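Local coordinates for uncharacterized protein (Desulfovibrio piger, PDB 4LG3), which is of unknown function but belongs to the DUF4875 family, whose members are grouped with CamS-like domains, at residues R121-T124 and A125-K129; Q131-W134 and G135-R138. One frame throughout, in Å; residues are numbered along the deposited sequence.

Interaction 1 (R121-T124 and A125-K129)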
ATOM      1  N   ARG A 121     -10.506   2.871   5.101  1.00 51.48           N
ATOM      2  CA  ARG A 121     -11.114   2.499   3.800  1.00 50.80           C
ATOM      3  C   ARG A 121     -10.103   2.627   2.675  1.00 53.51           C
ATOM      4  O   ARG A 121      -9.054   3.252   2.870  1.00 53.98           O
ATOM      5  CB  ARG A 121     -12.315   3.416   3.486  1.00 50.90           C
ATOM      6  CG  ARG A 121     -11.966   4.912   3.420  1.00 57.28           C
ATOM      7  CD  ARG A 121     -13.017   5.707   2.672  1.00 58.89           C
ATOM      8  NE  ARG A 121     -12.717   7.140   2.620  1.00 58.17           N
ATOM      9  CZ  ARG A 121     -12.158   7.763   1.585  1.00 62.17           C
ATOM     10  NH1 ARG A 121     -11.818   7.087   0.497  1.00 44.82           N
ATOM     11  NH2 ARG A 121     -11.951   9.069   1.625  1.00 50.06           N
ATOM     12  N   GLY A 122     -10.454   2.113   1.496  1.00 48.32           N
ATOM     13  CA  GLY A 122      -9.661   2.306   0.285  1.00 46.33           C
ATOM     14  C   GLY A 122     -10.024   3.631  -0.366  1.00 49.51           C
ATOM     15  O   GLY A 122     -10.721   4.447   0.241  1.00 52.07           O
ATOM     16  N   LEU A 123      -9.606   3.865  -1.610  1.00 44.33           N
ATOM     17  CA  LEU A 123      -9.856   5.170  -2.240  1.00 44.07           C
ATOM     18  C   LEU A 123     -10.851   5.110  -3.392  1.00 50.37           C
ATOM     19  O   LEU A 123     -11.019   4.071  -4.031  1.00 50.13           O
ATOM     20  CB  LEU A 123      -8.521   5.799  -2.739  1.00 42.70           C
ATOM     21  CG  LEU A 123      -7.286   5.813  -1.776  1.00 45.08           C
ATOM     22  CD1 LEU A 123      -6.155   6.610  -2.368  1.00 45.06           C
ATOM     23  CD2 LEU A 123      -7.622   6.397  -0.390  1.00 44.01           C
ATOM     24  N   THR A 124     -11.514   6.244  -3.659  1.00 49.42           N
ATOM     25  CA  THR A 124     -12.480   6.369  -4.756  1.00 50.74           C
ATOM     26  C   THR A 124     -11.715   6.483  -6.071  1.00 54.66           C
ATOM     27  O   THR A 124     -10.536   6.848  -6.070  1.00 55.01           O
ATOM     28  CB  THR A 124     -13.412   7.590  -4.560  1.00 54.99           C
ATOM     29  OG1 THR A 124     -12.653   8.791  -4.649  1.00 55.34           O
ATOM     30  CG2 THR A 124     -14.160   7.568  -3.253  1.00 49.68           C
ATOM     31  N   ALA A 125     -12.387   6.234  -7.191  1.00 51.54           N
ATOM     32  CA  ALA A 125     -11.781   6.385  -8.520  1.00 51.06           C
ATOM     33  C   ALA A 125     -11.223   7.803  -8.693  1.00 55.28           C
ATOM     34  O   ALA A 125     -10.142   7.970  -9.255  1.00 52.97           O
ATOM     35  CB  ALA A 125     -12.806   6.088  -9.601  1.00 53.07           C
ATOM     36  N   GLN A 126     -11.955   8.819  -8.171  1.00 54.43           N
ATOM     37  CA  GLN A 126     -11.540  10.223  -8.251  1.00 54.88           C
ATOM     38  C   GLN A 126     -10.276  10.481  -7.425  1.00 55.64           C
ATOM     39  O   GLN A 126      -9.368  11.160  -7.900  1.00 54.16           O
ATOM     40  CB  GLN A 126     -12.660  11.152  -7.814  1.00 57.91           C
ATOM     41  CG  GLN A 126     -12.474  12.545  -8.371  1.00 65.57           C
ATOM     42  CD  GLN A 126     -13.354  13.539  -7.702  1.00 81.89           C
ATOM     43  OE1 GLN A 126     -13.244  13.790  -6.499  1.00 79.83           O
ATOM     44  NE2 GLN A 126     -14.200  14.167  -8.485  1.00 78.65           N
ATOM     45  N   GLU A 127     -10.213   9.909  -6.208  1.00 51.04           N
ATOM     46  CA  GLU A 127      -9.048  10.024  -5.318  1.00 47.63           C
ATOM     47  C   GLU A 127      -7.810   9.389  -5.971  1.00 48.39           C
ATOM     48  O   GLU A 127      -6.720   9.958  -5.917  1.00 48.49           O
ATOM     49  CB  GLU A 127      -9.340   9.388  -3.960  1.00 46.97           C
ATOM     50  CG  GLU A 127     -10.151  10.286  -3.031  1.00 46.72           C
ATOM     51  CD  GLU A 127     -10.744   9.614  -1.802  1.00 49.06           C
ATOM     52  OE1 GLU A 127     -10.902   8.373  -1.796  1.00 53.01           O
ATOM     53  OE2 GLU A 127     -11.124  10.348  -0.866  1.00 55.07           O
ATOM     54  N   LEU A 128      -8.005   8.255  -6.632  1.00 42.86           N
ATOM     55  CA  LEU A 128      -6.961   7.511  -7.332  1.00 41.23           C
ATOM     56  C   LEU A 128      -6.466   8.255  -8.569  1.00 46.23           C
ATOM     57  O   LEU A 128      -5.264   8.260  -8.836  1.00 46.01           O
ATOM     58  CB  LEU A 128      -7.474   6.111  -7.707  1.00 40.83           C
ATOM     59  CG  LEU A 128      -7.661   5.116  -6.545  1.00 42.97           C
ATOM     60  CD1 LEU A 128      -8.438   3.914  -7.004  1.00 43.20           C
ATOM     61  CD2 LEU A 128      -6.338   4.702  -5.943  1.00 41.03           C
ATOM     62  N   LYS A 129      -7.377   8.921  -9.289  1.00 45.67           N
ATOM     63  CA  LYS A 129      -7.059   9.742 -10.455  1.00 47.16           C
ATOM     64  C   LYS A 129      -6.247  10.962 -10.009  1.00 52.87           C
ATOM     65  O   LYS A 129      -5.281  11.313 -10.689  1.00 54.66           O
ATOM     66  CB  LYS A 129      -8.353  10.171 -11.203  1.00 51.77           C
ATOM     67  CG  LYS A 129      -8.138  10.999 -12.481  1.00 70.33           C
ATOM     68  CD  LYS A 129      -7.803  10.135 -13.704  1.00 88.78           C
ATOM     69  CE  LYS A 129      -6.768  10.771 -14.611  1.00104.10           C
ATOM     70  NZ  LYS A 129      -6.100   9.763 -15.485  1.00112.77           N
TER
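R121 and E127 join through a two-pronged salt bridge, guanidinium to carboxylate, their side chains arriving from opposite directions. NH1 of R121 reaches OE1 of E127 at 2.8 Å and NH2 of R121 reaches OE2 of E127 at 2.9 Å. Both oxygens use their syn lone pairs, and the two flat groups lie almost in one plane, 4° apart, so the carboxylate is held against rotation. The R121 chain is extended from CG to NE, which carries the guanidinium out to E127, and NH1 also donates, in a bent bond tilted from the guanidinium plane, to O of G122, 2.9 Å away, tying the loop carbonyl to E127.

The other hydrogen bonds form a capping box at the start of the helix. T124 is the N-cap: its OG1 accepts from N of E127 at 3.1 Å, while N of T124 gives its proton to OE1 of E127 at 2.9 Å. This donor meets OE1 on the anti side, 23° out of the carboxylate plane, leaving the syn side to R121. OG1 of T124 can do this because it sits between its own backbone N and carbonyl carbon (chi1 66°). The first helical backbone bond of the contact follows, from N of L128 to O of T124 at 2.9 Å.

Apolar contact is lighter: CB of L123 rests 4.0 Å from CG of L128, the two buried side chains crossing at a slant.

The loop follows strand 113-118 and is pinned by bonds of S48 OG with L123 N and D47 OD2 with A125 N; E127 packs on P171, and helix 125-137 starts here.

Interaction 2 (Q131-W134 and G135-R138). With EDO (1,2-ethanediol), chain H.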
ATOM      1  N   GLN A 131      -4.253  11.195  -7.407  1.00 50.30           N
ATOM      2  CA  GLN A 131      -2.940  10.604  -7.052  1.00 48.29           C
ATOM      3  C   GLN A 131      -2.080  10.370  -8.274  1.00 53.09           C
ATOM      4  O   GLN A 131      -0.888  10.659  -8.254  1.00 52.36           O
ATOM      5  CB  GLN A 131      -3.117   9.261  -6.337  1.00 46.38           C
ATOM      6  CG  GLN A 131      -3.606   9.396  -4.921  1.00 41.87           C
ATOM      7  CD  GLN A 131      -3.429   8.107  -4.193  1.00 47.11           C
ATOM      8  OE1 GLN A 131      -3.523   7.017  -4.768  1.00 40.12           O
ATOM      9  NE2 GLN A 131      -3.173   8.205  -2.912  1.00 40.00           N
ATOM     10  N   CYS A 132      -2.703   9.851  -9.332  1.00 52.08           N
ATOM     11  CA  CYS A 132      -2.065   9.586 -10.614  1.00 54.15           C
ATOM     12  C   CYS A 132      -1.603  10.912 -11.269  1.00 56.88           C
ATOM     13  O   CYS A 132      -0.449  10.996 -11.714  1.00 56.27           O
ATOM     14  CB  CYS A 132      -3.004   8.803 -11.524  1.00 56.41           C
ATOM     15  SG  CYS A 132      -2.281   8.373 -13.129  1.00 62.12           S
ATOM     16  N   LEU A 133      -2.476  11.951 -11.275  1.00 52.37           N
ATOM     17  CA  LEU A 133      -2.139  13.266 -11.811  1.00 54.16           C
ATOM     18  C   LEU A 133      -1.038  13.910 -10.985  1.00 58.54           C
ATOM     19  O   LEU A 133      -0.078  14.394 -11.565  1.00 58.15           O
ATOM     20  CB  LEU A 133      -3.356  14.181 -11.893  1.00 56.31           C
ATOM     21  CG  LEU A 133      -4.479  13.769 -12.851  1.00 62.30           C
ATOM     22  CD1 LEU A 133      -5.581  14.804 -12.864  1.00 64.61           C
ATOM     23  CD2 LEU A 133      -3.963  13.541 -14.255  1.00 64.21           C
ATOM     24  N   TRP A 134      -1.130  13.828  -9.637  1.00 56.22           N
ATOM     25  CA  TRP A 134      -0.115  14.307  -8.686  1.00 55.51           C
ATOM     26  C   TRP A 134       1.258  13.764  -9.076  1.00 58.66           C
ATOM     27  O   TRP A 134       2.175  14.547  -9.297  1.00 59.13           O
ATOM     28  CB  TRP A 134      -0.463  13.871  -7.245  1.00 52.57           C
ATOM     29  CG  TRP A 134       0.344  14.573  -6.190  1.00 53.79           C
ATOM     30  CD1 TRP A 134       1.619  14.276  -5.796  1.00 55.70           C
ATOM     31  CD2 TRP A 134      -0.046  15.737  -5.444  1.00 55.13           C
ATOM     32  NE1 TRP A 134       2.042  15.172  -4.841  1.00 55.68           N
ATOM     33  CE2 TRP A 134       1.041  16.082  -4.606  1.00 58.92           C
ATOM     34  CE3 TRP A 134      -1.227  16.506  -5.376  1.00 57.89           C
ATOM     35  CZ2 TRP A 134       0.976  17.150  -3.690  1.00 59.65           C
ATOM     36  CZ3 TRP A 134      -1.285  17.573  -4.488  1.00 60.95           C
ATOM     37  CH2 TRP A 134      -0.195  17.890  -3.658  1.00 61.50           C
ATOM     38  N   GLY A 135       1.358  12.438  -9.210  1.00 54.05           N
ATOM     39  CA  GLY A 135       2.585  11.745  -9.590  1.00 53.69           C
ATOM     40  C   GLY A 135       3.164  12.124 -10.941  1.00 60.82           C
ATOM     41  O   GLY A 135       4.383  12.231 -11.082  1.00 61.80           O
ATOM     42  N   GLU A 136       2.300  12.344 -11.936  1.00 58.66           N
ATOM     43  CA  GLU A 136       2.679  12.685 -13.305  1.00 60.57           C
ATOM     44  C   GLU A 136       3.123  14.119 -13.482  1.00 64.87           C
ATOM     45  O   GLU A 136       3.979  14.402 -14.327  1.00 65.78           O
ATOM     46  CB  GLU A 136       1.490  12.452 -14.245  1.00 63.47           C
ATOM     47  CG  GLU A 136       1.311  10.997 -14.652  1.00 80.70           C
ATOM     48  CD  GLU A 136       0.185  10.689 -15.625  1.00111.78           C
ATOM     49  OE1 GLU A 136      -0.505  11.632 -16.079  1.00101.30           O
ATOM     50  OE2 GLU A 136      -0.008   9.489 -15.931  1.00111.96           O
HETATM   51  N   MSE A 137       2.507  15.031 -12.722  1.00 60.83           N
HETATM   52  CA  MSE A 137       2.653  16.475 -12.881  1.00 61.75           C
HETATM   53  C   MSE A 137       3.617  17.166 -11.918  1.00 64.44           C
HETATM   54  O   MSE A 137       4.151  18.221 -12.289  1.00 65.69           O
HETATM   55  CB  MSE A 137       1.266  17.138 -12.735  1.00 64.28           C
HETATM   56  CG  MSE A 137       0.293  16.781 -13.848  1.00 71.22           C
HETATM   57 SE   MSE A 137      -1.493  17.533 -13.614  0.75 80.53          SE
HETATM   58  CE  MSE A 137      -2.306  16.657 -15.067  1.00 78.11           C
ATOM     59  N   ARG A 138       3.817  16.609 -10.699  1.00 58.27           N
ATOM     60  CA  ARG A 138       4.603  17.220  -9.617  1.00 57.76           C
ATOM     61  C   ARG A 138       6.013  17.672 -10.026  1.00 63.55           C
ATOM     62  O   ARG A 138       6.461  18.722  -9.551  1.00 63.82           O
ATOM     63  CB  ARG A 138       4.668  16.336  -8.376  1.00 53.19           C
ATOM     64  CG  ARG A 138       5.313  14.977  -8.589  1.00 54.22           C
ATOM     65  CD  ARG A 138       5.276  14.136  -7.339  1.00 46.94           C
ATOM     66  NE  ARG A 138       6.030  14.686  -6.196  1.00 55.96           N
ATOM     67  CZ  ARG A 138       7.358  14.688  -6.085  1.00 64.36           C
ATOM     68  NH1 ARG A 138       8.118  14.234  -7.077  1.00 57.52           N
ATOM     69  NH2 ARG A 138       7.938  15.163  -4.991  1.00 43.03           N
TER
HETATM   70  C1  EDO H 305       4.733  16.540  -2.358  1.00 53.07           C
HETATM   71  O1  EDO H 305       4.605  15.517  -3.371  1.00 48.12           O
HETATM   72  C2  EDO H 305       3.613  16.458  -1.226  1.00 58.83           C
HETATM   73  O2  EDO H 305       3.079  15.111  -1.033  1.00 57.80           O
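The last turns of helix 125-137 carry two side-chain pairs spaced four residues apart, L133 with M137 and W134 with R138, and the second pair holds a molecule of 1,2-ethanediol, probably from the crystallisation liquor. NE1 of W134 donates to O1 of the diol at 3.0 Å, nearly straight at 168°. From the other residue NE of R138 reaches the same oxygen, O1, at a longer 3.3 Å. The diol oxygen lies near the plane of both the indole and the guanidinium, at their edges, so O1 accepts from both N-H groups. The indole and guanidinium planes are 32° apart. R138 gets there by a bend at chi3 (-63°), which turns NE toward the diol, while its CD approaches CD1 of W134 to 4.0 Å.

Underneath runs ordinary alpha-helical i to i+4 bonding: G135 N to Q131 O, E136 N to C132 O, M137 N to L133 O at 2.9 Å, and R138 N to W134 O at 3.0 Å.

On another side of the helix L133 and M137, a selenomethionine, lie side by side and point the same way; CD2 of L133 touches CE of M137 at 3.6 Å. The pair faces helix 149-160, with L133 on I156 and M137 on L152 and K159, and W134 also packs on L152. SG of C132 comes within 3.8 Å of OE2 of E136, a loose approach toward the exposed E136. Q131 turns away from this group: its amide bonds S82, T91 and the carbonyl of L169, tying the helix to neighbouring loops.

Overall arrangement
Following the chain, strand 113-118 leads into the loop of interaction 1, which closes locally at the start of helix 125-137; interaction 2 then lies further along the same helix, near its end. The two are in series, neither nested nor crossed, with centres about 14 Å apart. They do touch, since CD1 of L123 packs 3.4 Å from NE2 of Q131. Interaction 1 sits where the chain passes from the large mixed sheet into the helix, with residues around 47-49 and 171-172 beside it, whereas L133, W134 and M137 of interaction 2 lie against helix 149-160. Between them the helix joins the sheet side of the fold to that second helix.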